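Natural cytotoxicity triggering receptor 2 (Homo sapiens, PDB 1HKF) acts as a cytotoxicity-activating receptor of natural killer cells that may help them lyse tumour cells, and is represented here by its extracellular V-type immunoglobulin domain. Local coordinates at residues I75-D78 with F83-V86; C101-P106 with V111-R116. One frame throughout, in Å; residues are numbered along the deposited sequence.

In the fold
The two contacts belong to opposing sheets of the V-type immunoglobulin domain. Interaction 1 (75-78 with 83-86) joins two strands of the three-stranded sheet, and interaction 2 (101-106 with 111-116) joins neighbouring strands of the five-stranded sheet. Both are hairpins; they follow one another along the chain, and their centres are about 13 Å apart. Phe84 bridges them: its CZ reaches Cys101 CB at 3.7 Å and its CE1 meets Ile103 CG1 at 3.9 Å. Beside this ring runs the Cys32-Cys101 disulfide, which ties strand 28-33, the other neighbour of strand 83-88, to the strand that opens interaction 2.

Interaction 1: residues I75-D78 with F83-V86; sequences IWDD and FFTV
Residues 75-78 and 83-86 run antiparallel, their strand axes 4.6 Å apart at an angle of 173°, with Trp76 and Thr85 as the hydrogen-bonded pair. Trp76 N donates to Thr85 O, and Thr85 N returns a bond to Trp76 O, both at 2.9 Å. A water donates a further hydrogen bond to Trp76 O and is also bonded to Thr85 OG1, bridging the two strands on the side where Trp76 and Thr85 lie; it sits at the edge of the indole, in its plane. A second water donates to Phe83 O and lies over one face of the Phe83 ring.

On the other face, Ile75 divides its two branches between two partners. Its CG2 meets Phe84 CD2 at 3.8 Å, while CG1 crosses the CG2 methyl of Val86 at the same distance. Asp77, with CG anti to the backbone N (chi1 174°), brings OD1 to 3.3 Å from Phe84 CB, its carboxylate turned 79° from the phenyl plane. Hydrogen bonds with Tyr34 at OD1 and Tyr41 at OD2, and a salt bridge from OD2 to Lys44, probably stabilise the buried charge. A hairpin with bound waters on the Trp76-Thr85 face and Ile75, Phe84 and Val86 turned into the core, it corresponds to strands D and E of a V-set immunoglobulin domain.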
# COMPACT_ATOMS: atom_id res chain seq x y z
N ILE A 75 -8.86 -5.58 6.92
CA ILE A 75 -8.17 -4.88 7.99
C ILE A 75 -7.38 -5.91 8.77
O ILE A 75 -7.82 -7.01 8.96
CB ILE A 75 -9.15 -4.15 9.00
CG1 ILE A 75 -9.67 -2.85 8.41
CG2 ILE A 75 -8.42 -3.81 10.34
CD1 ILE A 75 -10.81 -2.20 9.22
N TRP A 76 -6.17 -5.57 9.17
CA TRP A 76 -5.50 -6.47 10.03
C TRP A 76 -5.24 -5.55 11.22
O TRP A 76 -4.59 -4.51 11.06
CB TRP A 76 -4.16 -6.96 9.48
CG TRP A 76 -3.43 -7.74 10.53
CD1 TRP A 76 -2.38 -7.31 11.29
CD2 TRP A 76 -3.72 -9.08 10.98
NE1 TRP A 76 -2.00 -8.30 12.19
CE2 TRP A 76 -2.81 -9.39 12.01
CE3 TRP A 76 -4.67 -10.04 10.60
CZ2 TRP A 76 -2.80 -10.63 12.65
CZ3 TRP A 76 -4.66 -11.29 11.24
CH2 TRP A 76 -3.73 -11.56 12.25
N ASP A 77 -5.75 -5.92 12.39
CA ASP A 77 -5.52 -5.10 13.59
C ASP A 77 -4.85 -5.87 14.69
O ASP A 77 -5.29 -6.95 15.08
CB ASP A 77 -6.83 -4.54 14.10
CG ASP A 77 -6.67 -3.80 15.40
OD1 ASP A 77 -5.67 -3.07 15.52
OD2 ASP A 77 -7.56 -3.95 16.29
N ASP A 78 -3.77 -5.32 15.21
CA ASP A 78 -3.12 -5.99 16.31
C ASP A 78 -2.77 -4.98 17.39
O ASP A 78 -1.81 -4.24 17.24
CB ASP A 78 -1.84 -6.71 15.88
CG ASP A 78 -1.17 -7.45 17.07
OD1 ASP A 78 -1.74 -7.43 18.21
OD2 ASP A 78 -0.09 -8.05 16.89
N PHE A 83 -1.50 -0.46 16.11
CA PHE A 83 -2.10 0.12 14.89
C PHE A 83 -2.77 -0.96 14.13
O PHE A 83 -2.51 -2.13 14.39
CB PHE A 83 -1.04 0.78 13.97
CG PHE A 83 -0.06 -0.21 13.36
CD1 PHE A 83 1.13 -0.52 14.01
CD2 PHE A 83 -0.32 -0.80 12.12
CE1 PHE A 83 2.08 -1.44 13.44
CE2 PHE A 83 0.58 -1.70 11.53
CZ PHE A 83 1.79 -2.02 12.19
N PHE A 84 -3.69 -0.56 13.25
CA PHE A 84 -4.32 -1.49 12.33
C PHE A 84 -4.02 -0.99 10.91
O PHE A 84 -3.64 0.17 10.70
CB PHE A 84 -5.82 -1.62 12.52
CG PHE A 84 -6.62 -0.38 12.26
CD1 PHE A 84 -6.73 0.60 13.25
CD2 PHE A 84 -7.39 -0.26 11.11
CE1 PHE A 84 -7.59 1.68 13.10
CE2 PHE A 84 -8.27 0.82 10.94
CZ PHE A 84 -8.37 1.80 11.96
N THR A 85 -4.14 -1.90 9.95
CA THR A 85 -3.84 -1.58 8.57
C THR A 85 -5.01 -1.94 7.72
O THR A 85 -5.46 -3.08 7.76
CB THR A 85 -2.68 -2.44 8.03
OG1 THR A 85 -1.49 -2.21 8.80
CG2 THR A 85 -2.43 -2.07 6.56
N VAL A 86 -5.50 -0.98 6.95
CA VAL A 86 -6.57 -1.24 6.01
C VAL A 86 -5.91 -1.51 4.61
O VAL A 86 -4.96 -0.82 4.22
CB VAL A 86 -7.47 0.00 5.84
CG1 VAL A 86 -8.60 -0.26 4.79
CG2 VAL A 86 -8.08 0.37 7.21
O HOH W 1 -1.72 -4.11 10.87
O HOH W 2 -1.16 -4.17 13.43

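Interaction 2: residues C101-P106 with V111-R116; sequences CRIYRP and VSKSVR
Cys101 and Val115 form a hydrogen-bonded antiparallel pair: Cys101 N donates to Val115 O, and Val115 N donates to Cys101 O, each at 3.1 Å and in the plane of the accepting carbonyl. Farther along, Ile103 N reaches Lys113 O at 3.0 Å. Ile103 O instead receives Ser112 N at 2.9 Å, where the chain turns a corner. Two CA-H...O contacts, from Ser114 CA to Cys101 O and from Val111 CA to Ile103 O, supplement these bonds.

Side-chain carbon and sulfur contacts occur on both faces. The sulfur of Cys101, committed to the disulfide with Cys32, still packs at 3.8 Å against Val115 CB. Ile103 and Lys113 lie side by side, with Ile103 CD1 against Lys113 CB. On the other face, Val111 CG2 touches Tyr104 CE1 at 3.8 Å, and Arg102 CG meets Ser114 CB.

The side-chain polar groups and water lie at the loop end. The extended chain of Arg105 packs one face of its guanidinium over Ser112, whose CB stands 3.3 Å above the plane, offset toward the rim. A water at the guanidinium edge accepts from NH1 and donates to Val111 O, while Ser110 OG is a further partner of NH1. Ser112 OG is hydrogen-bonded to Glu42 OE2.

The chemistry thus changes along the hairpin: paired backbone bonds and the disulfide secure the end at Cys101 and Val115, whereas the corner keeps one backbone bond, Ser112 N to Ile103 O, and adds the Arg105 packing, a bridging water and the bond to Glu42.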
# COMPACT_ATOMS: atom_id res chain seq x y z
N CYS A 101 -10.57 6.26 8.85
CA CYS A 101 -10.35 5.03 9.56
C CYS A 101 -10.89 5.47 10.98
O CYS A 101 -10.58 6.57 11.46
CB CYS A 101 -8.87 4.64 9.58
SG CYS A 101 -7.88 5.80 10.49
N ARG A 102 -11.79 4.68 11.56
CA ARG A 102 -12.37 4.99 12.86
C ARG A 102 -12.15 3.89 13.90
O ARG A 102 -12.00 2.73 13.56
CB ARG A 102 -13.85 5.27 12.71
CG ARG A 102 -14.12 6.60 12.09
CD ARG A 102 -15.59 6.80 11.79
NE ARG A 102 -15.81 8.18 11.38
CZ ARG A 102 -16.96 8.64 10.91
NH1 ARG A 102 -18.00 7.83 10.77
NH2 ARG A 102 -17.06 9.93 10.58
N ILE A 103 -12.09 4.28 15.16
CA ILE A 103 -11.85 3.38 16.29
C ILE A 103 -13.02 3.68 17.26
O ILE A 103 -13.21 4.83 17.67
CB ILE A 103 -10.52 3.72 16.95
CG1 ILE A 103 -9.43 3.71 15.89
CG2 ILE A 103 -10.22 2.77 18.05
CD1 ILE A 103 -8.04 3.98 16.41
N TYR A 104 -13.79 2.63 17.57
CA TYR A 104 -15.03 2.66 18.36
C TYR A 104 -14.88 2.08 19.78
O TYR A 104 -14.30 1.01 19.98
CB TYR A 104 -16.11 1.87 17.63
CG TYR A 104 -16.34 2.32 16.22
CD1 TYR A 104 -17.20 3.39 15.95
CD2 TYR A 104 -15.67 1.71 15.14
CE1 TYR A 104 -17.39 3.84 14.64
CE2 TYR A 104 -15.85 2.15 13.83
CZ TYR A 104 -16.71 3.22 13.59
OH TYR A 104 -16.87 3.68 12.30
N ARG A 105 -15.43 2.79 20.76
CA ARG A 105 -15.38 2.39 22.18
C ARG A 105 -16.39 1.25 22.49
O ARG A 105 -17.48 1.21 21.91
CB ARG A 105 -15.58 3.63 23.10
CG ARG A 105 -14.50 4.72 23.00
CD ARG A 105 -14.51 5.66 24.21
NE ARG A 105 -13.70 6.87 24.03
CZ ARG A 105 -14.11 7.96 23.37
NH1 ARG A 105 -15.33 8.00 22.85
NH2 ARG A 105 -13.31 9.00 23.25
N PRO A 106 -16.00 0.36 23.40
CA PRO A 106 -16.91 -0.77 23.73
C PRO A 106 -18.22 -0.32 24.25
O PRO A 106 -19.31 -0.58 23.73
CB PRO A 106 -16.09 -1.58 24.74
CG PRO A 106 -14.67 -1.30 24.38
CD PRO A 106 -14.61 0.15 24.02
N VAL A 111 -16.72 7.28 18.93
CA VAL A 111 -15.44 7.28 18.27
C VAL A 111 -14.38 7.92 19.09
O VAL A 111 -14.48 9.10 19.43
CB VAL A 111 -15.57 7.99 16.91
CG1 VAL A 111 -14.21 8.08 16.19
CG2 VAL A 111 -16.60 7.25 16.05
N SER A 112 -13.33 7.16 19.41
CA SER A 112 -12.24 7.69 20.22
C SER A 112 -11.10 8.25 19.40
O SER A 112 -10.24 8.97 19.92
CB SER A 112 -11.70 6.60 21.12
OG SER A 112 -11.12 5.54 20.39
N LYS A 113 -11.05 7.89 18.13
CA LYS A 113 -10.02 8.41 17.24
C LYS A 113 -10.49 8.15 15.82
O LYS A 113 -11.15 7.15 15.52
CB LYS A 113 -8.68 7.75 17.50
CG LYS A 113 -7.50 8.22 16.57
CD LYS A 113 -6.22 8.31 17.40
CE LYS A 113 -4.93 8.05 16.62
NZ LYS A 113 -4.94 8.73 15.31
N SER A 114 -10.23 9.12 14.96
CA SER A 114 -10.62 9.01 13.58
C SER A 114 -9.67 9.88 12.77
O SER A 114 -9.25 10.95 13.24
CB SER A 114 -12.03 9.47 13.42
OG SER A 114 -12.07 10.84 13.69
N VAL A 115 -9.31 9.41 11.57
CA VAL A 115 -8.41 10.15 10.68
C VAL A 115 -9.10 10.20 9.33
O VAL A 115 -9.61 9.18 8.84
CB VAL A 115 -7.03 9.46 10.56
CG1 VAL A 115 -6.09 10.29 9.68
CG2 VAL A 115 -6.41 9.31 11.96
N ARG A 116 -9.17 11.40 8.75
CA ARG A 116 -9.81 11.60 7.46
C ARG A 116 -8.73 11.56 6.37
O ARG A 116 -7.61 12.11 6.55
CB ARG A 116 -10.50 12.96 7.41
CG ARG A 116 -11.52 13.08 6.31
CD ARG A 116 -11.95 14.55 6.10
NE ARG A 116 -13.22 14.61 5.35
CZ ARG A 116 -13.59 15.64 4.61
NH1 ARG A 116 -12.79 16.71 4.52
NH2 ARG A 116 -14.72 15.60 3.89
O HOH W 3 -16.06 10.86 21.40